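Side-chain contacts in alpha-catenin-like protein hmp-1 (Caenorhabditis elegans, PDB 5H5M), which joins the cadherin-catenin complex at adherens junctions to actin filaments and is required for cell migration and shape changes during embryonic body morphogenesis: residues T342-P345 / K346-E349; V100-R103 / T104-R108. All coordinates share one frame; numbering follows the deposited sequence.

Contact 1 (T342-P345 / K346-E349)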
loop_
_atom_site.group_PDB
_atom_site.type_symbol
_atom_site.label_atom_id
_atom_site.label_comp_id
_atom_site.label_asym_id
_atom_site.label_seq_id
_atom_site.Cartn_x
_atom_site.Cartn_y
_atom_site.Cartn_z
ATOM N N THR A 342 -29.165 -18.454 12.834
ATOM C CA THR A 342 -30.614 -18.491 12.645
ATOM C C THR A 342 -31.131 -17.321 11.806
ATOM O O THR A 342 -32.337 -17.084 11.741
ATOM C CB THR A 342 -31.349 -18.486 13.998
ATOM O OG1 THR A 342 -30.871 -17.397 14.798
ATOM C CG2 THR A 342 -31.099 -19.792 14.734
ATOM N N TRP A 343 -30.217 -16.591 11.171
ATOM C CA TRP A 343 -30.584 -15.415 10.382
ATOM C C TRP A 343 -31.347 -15.773 9.111
ATOM O O TRP A 343 -30.870 -16.557 8.291
ATOM C CB TRP A 343 -29.336 -14.605 10.012
ATOM C CG TRP A 343 -28.764 -13.797 11.140
ATOM C CD1 TRP A 343 -29.201 -13.766 12.433
ATOM C CD2 TRP A 343 -27.655 -12.892 11.072
ATOM N NE1 TRP A 343 -28.432 -12.904 13.174
ATOM C CE2 TRP A 343 -27.473 -12.350 12.359
ATOM C CE3 TRP A 343 -26.792 -12.485 10.047
ATOM C CZ2 TRP A 343 -26.471 -11.428 12.653
ATOM C CZ3 TRP A 343 -25.794 -11.567 10.336
ATOM C CH2 TRP A 343 -25.642 -11.049 11.629
ATOM N N ASP A 344 -32.532 -15.192 8.952
ATOM C CA ASP A 344 -33.262 -15.297 7.695
ATOM C C ASP A 344 -32.726 -14.226 6.738
ATOM O O ASP A 344 -31.965 -13.351 7.165
ATOM C CB ASP A 344 -34.776 -15.149 7.921
ATOM C CG ASP A 344 -35.151 -13.866 8.645
ATOM O OD1 ASP A 344 -34.258 -13.041 8.921
ATOM O OD2 ASP A 344 -36.356 -13.682 8.928
ATOM N N PRO A 345 -33.088 -14.307 5.443
ATOM C CA PRO A 345 -32.670 -13.278 4.481
ATOM C C PRO A 345 -32.956 -11.834 4.910
ATOM O O PRO A 345 -32.163 -10.949 4.590
ATOM C CB PRO A 345 -33.477 -13.638 3.234
ATOM C CG PRO A 345 -33.555 -15.123 3.293
ATOM C CD PRO A 345 -33.668 -15.479 4.757
ATOM N N LYS A 346 -34.053 -11.599 5.622
ATOM C CA LYS A 346 -34.385 -10.245 6.055
ATOM C C LYS A 346 -33.384 -9.708 7.081
ATOM O O LYS A 346 -33.007 -8.536 7.034
ATOM C CB LYS A 346 -35.802 -10.192 6.634
ATOM C CG LYS A 346 -36.267 -8.781 6.961
ATOM C CD LYS A 346 -36.090 -7.863 5.755
ATOM C CE LYS A 346 -36.332 -6.408 6.112
ATOM N NZ LYS A 346 -36.119 -5.517 4.937
ATOM N N THR A 347 -32.956 -10.562 8.007
ATOM C CA THR A 347 -31.978 -10.151 9.007
ATOM C C THR A 347 -30.633 -9.862 8.347
ATOM O O THR A 347 -29.965 -8.886 8.684
ATOM C CB THR A 347 -31.795 -11.219 10.102
ATOM O OG1 THR A 347 -33.030 -11.400 10.804
ATOM C CG2 THR A 347 -30.717 -10.791 11.095
ATOM N N LYS A 348 -30.247 -10.710 7.398
ATOM C CA LYS A 348 -29.010 -10.503 6.655
ATOM C C LYS A 348 -29.023 -9.151 5.953
ATOM O O LYS A 348 -28.023 -8.434 5.953
ATOM C CB LYS A 348 -28.789 -11.621 5.633
ATOM C CG LYS A 348 -28.394 -12.961 6.238
ATOM C CD LYS A 348 -28.191 -14.009 5.154
ATOM C CE LYS A 348 -27.778 -15.351 5.739
ATOM N NZ LYS A 348 -28.799 -15.870 6.690
ATOM N N GLU A 349 -30.165 -8.807 5.364
ATOM C CA GLU A 349 -30.314 -7.532 4.676
ATOM C C GLU A 349 -30.183 -6.367 5.655
ATOM O O GLU A 349 -29.486 -5.390 5.378
ATOM C CB GLU A 349 -31.656 -7.464 3.944
ATOM C CG GLU A 349 -31.781 -6.270 3.013
ATOM C CD GLU A 349 -33.157 -6.147 2.384
ATOM O OE1 GLU A 349 -34.045 -6.959 2.715
ATOM O OE2 GLU A 349 -33.349 -5.234 1.557
#
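Two groups of one residue grip D344 OD1: the hydroxyl T347 OG1 at 2.8 Å and the amide T347 N at 2.9 Å. They reach the oxygen from opposite faces of the carboxylate plane, the hydroxyl on the syn side and the amide from well above the plane, so the double hold should fix the carboxylate's rotation. D344 sets its CG between its own N and carbonyl carbon (chi1 55°); aspartate suits this place because its acceptor can meet an amide of the first turn, which has no helical carbonyl four residues back as later amides do. Beta-branched T347 works on two sides at once. Its chi1 of -63° sets OG1 beside the backbone N, toward D344, and leaves CG2 anti to it, over the W343 indole, 3.5 Å from the centroid of the five-membered ring and almost on its normal, a CH-pi contact. K348 CG approaches the same ring obliquely, 4.2 Å from W343 CE3. The indole also touches L332 and Q336 of helix 305-339, so an alanine here would probably leave the T347 methyl without its aromatic platform and open a gap toward that helix. The backbone ladder starts with K348 N on D344 O. Aspartate at the N-cap followed by proline in the first turn is a classic helix N-terminus, here opening helix 345-374 after an interhelical turn.

Contact 2 (V100-R103 / T104-R108); sequences VHKR and TKDLR
The side chains of K102 and D106 lie alongside each other in the same direction, the carboxylate oxygen D106 OD1 coming within 4.1 Å of K102 CD; K102 NZ meanwhile sits 3.7 Å above one face of the R103 guanidinium, displaced from its centre. E99 is the partner of both cations: a salt bridge to R103 NH2 and a long, weak ion pair to K102 NZ. D106 OD2 pairs with R109. D106 OD1 itself stands 5.4 Å from R103 NH1 and 5.8 Å from K102 NZ, opposite charges near but not touching, so any attraction is probably modest. H101 sends its NE2 to Q15 O, outside the two segments.

On the buried side, V100 O takes two donors from T104: the amide at 2.8 Å, nearly straight (165°), and the hydroxyl OG1 at 2.9 Å, from above the carbonyl plane. A threonine hydroxyl inside a helix commonly bonds the carbonyl four residues back, and here that satisfies a buried hydroxyl without leaving the helix. Rotation of T104 to chi1 -55° puts OG1 beside its own N, facing that carbonyl, where V100 CG1 approaches it at 3.9 Å. The helix packs in a helical bundle of the vinculin/alpha-catenin family: V100 and T104 both pack on L69 of helix 56-80, small branched residues fitting between neighbouring helices, while L107 reaches I41 and S45 of helix 27-49.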
loop_
_atom_site.group_PDB
_atom_site.type_symbol
_atom_site.label_atom_id
_atom_site.label_comp_id
_atom_site.label_asym_id
_atom_site.label_seq_id
_atom_site.Cartn_x
_atom_site.Cartn_y
_atom_site.Cartn_z
ATOM N N VAL A 100 2.987 9.010 -26.615
ATOM C CA VAL A 100 3.830 8.122 -25.825
ATOM C C VAL A 100 3.901 8.597 -24.376
ATOM O O VAL A 100 3.776 7.794 -23.448
ATOM C CB VAL A 100 5.257 8.026 -26.399
ATOM C CG1 VAL A 100 6.111 7.106 -25.543
ATOM C CG2 VAL A 100 5.219 7.527 -27.835
ATOM N N HIS A 101 4.095 9.903 -24.194
ATOM C CA HIS A 101 4.165 10.500 -22.861
ATOM C C HIS A 101 2.891 10.255 -22.066
ATOM O O HIS A 101 2.942 10.040 -20.856
ATOM C CB HIS A 101 4.433 12.007 -22.949
ATOM C CG HIS A 101 5.874 12.356 -23.151
ATOM N ND1 HIS A 101 6.286 13.603 -23.575
ATOM C CD2 HIS A 101 7.002 11.628 -22.981
ATOM C CE1 HIS A 101 7.603 13.623 -23.662
ATOM N NE2 HIS A 101 8.063 12.437 -23.307
ATOM N N LYS A 102 1.750 10.285 -22.748
ATOM C CA LYS A 102 0.472 10.046 -22.089
ATOM C C LYS A 102 0.336 8.591 -21.632
ATOM O O LYS A 102 -0.190 8.319 -20.551
ATOM C CB LYS A 102 -0.689 10.415 -23.012
ATOM C CG LYS A 102 -1.991 10.676 -22.272
ATOM C CD LYS A 102 -3.128 9.835 -22.827
ATOM C CE LYS A 102 -3.359 10.120 -24.303
ATOM N NZ LYS A 102 -4.463 9.287 -24.856
ATOM N N ARG A 103 0.808 7.659 -22.455
ATOM C CA ARG A 103 0.774 6.243 -22.098
ATOM C C ARG A 103 1.758 5.955 -20.971
ATOM O O ARG A 103 1.452 5.207 -20.043
ATOM C CB ARG A 103 1.088 5.364 -23.311
ATOM C CG ARG A 103 0.163 5.590 -24.491
ATOM C CD ARG A 103 -1.276 5.243 -24.147
ATOM N NE ARG A 103 -2.193 5.658 -25.205
ATOM C CZ ARG A 103 -3.484 5.350 -25.245
ATOM N NH1 ARG A 103 -4.024 4.613 -24.284
ATOM N NH2 ARG A 103 -4.238 5.778 -26.250
ATOM N N THR A 104 2.940 6.557 -21.058
ATOM C CA THR A 104 3.954 6.415 -20.021
ATOM C C THR A 104 3.457 6.961 -18.681
ATOM O O THR A 104 3.660 6.343 -17.636
ATOM C CB THR A 104 5.262 7.134 -20.407
ATOM O OG1 THR A 104 5.711 6.666 -21.684
ATOM C CG2 THR A 104 6.336 6.864 -19.378
ATOM N N LYS A 105 2.797 8.116 -18.722
ATOM C CA LYS A 105 2.252 8.734 -17.518
ATOM C C LYS A 105 1.217 7.834 -16.846
ATOM O O LYS A 105 1.191 7.709 -15.618
ATOM C CB LYS A 105 1.620 10.091 -17.840
ATOM C CG LYS A 105 0.908 10.714 -16.647
ATOM C CD LYS A 105 0.232 12.033 -16.978
ATOM C CE LYS A 105 -0.554 12.535 -15.775
ATOM N NZ LYS A 105 -1.198 13.853 -16.007
ATOM N N ASP A 106 0.360 7.211 -17.649
ATOM C CA ASP A 106 -0.660 6.322 -17.111
ATOM C C ASP A 106 -0.042 5.043 -16.558
ATOM O O ASP A 106 -0.455 4.547 -15.508
ATOM C CB ASP A 106 -1.701 5.986 -18.178
ATOM C CG ASP A 106 -2.612 7.157 -18.491
ATOM O OD1 ASP A 106 -3.063 7.272 -19.652
ATOM O OD2 ASP A 106 -2.877 7.964 -17.574
ATOM N N LEU A 107 0.947 4.511 -17.269
ATOM C CA LEU A 107 1.613 3.291 -16.837
ATOM C C LEU A 107 2.271 3.475 -15.476
ATOM O O LEU A 107 2.167 2.608 -14.611
ATOM C CB LEU A 107 2.654 2.843 -17.863
ATOM C CG LEU A 107 3.447 1.592 -17.472
ATOM C CD1 LEU A 107 2.522 0.404 -17.277
ATOM C CD2 LEU A 107 4.506 1.277 -18.512
ATOM N N ARG A 108 2.935 4.607 -15.272
ATOM C CA ARG A 108 3.635 4.804 -14.011
ATOM C C ARG A 108 2.652 5.041 -12.863
ATOM O O ARG A 108 2.922 4.637 -11.734
ATOM C CB ARG A 108 4.651 5.949 -14.113
ATOM C CG ARG A 108 4.103 7.301 -14.508
ATOM C CD ARG A 108 5.240 8.309 -14.614
ATOM N NE ARG A 108 5.923 8.488 -13.334
ATOM C CZ ARG A 108 7.218 8.763 -13.207
ATOM N NH1 ARG A 108 7.984 8.882 -14.285
ATOM N NH2 ARG A 108 7.749 8.911 -12.000
#

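How the contacts relate
Following the chain from its N terminus, contact 2 comes first, within helix 92-122, where it joins successive turns and closes no loop. Its inner side chains meet helices 6-17, 27-49 and 56-80, so it belongs to the early helical bundle of this M-domain fragment. Contact 1 follows much later, at the turn where helix 305-339 ends and helix 345-374 begins; it spans that turn and caps the start of helix 345-374, near the outer end of this hairpin. The two lie in series, neither nested nor crossing. Their centres are 48 Å apart and their nearest atoms about 37 Å, so neither touches the other.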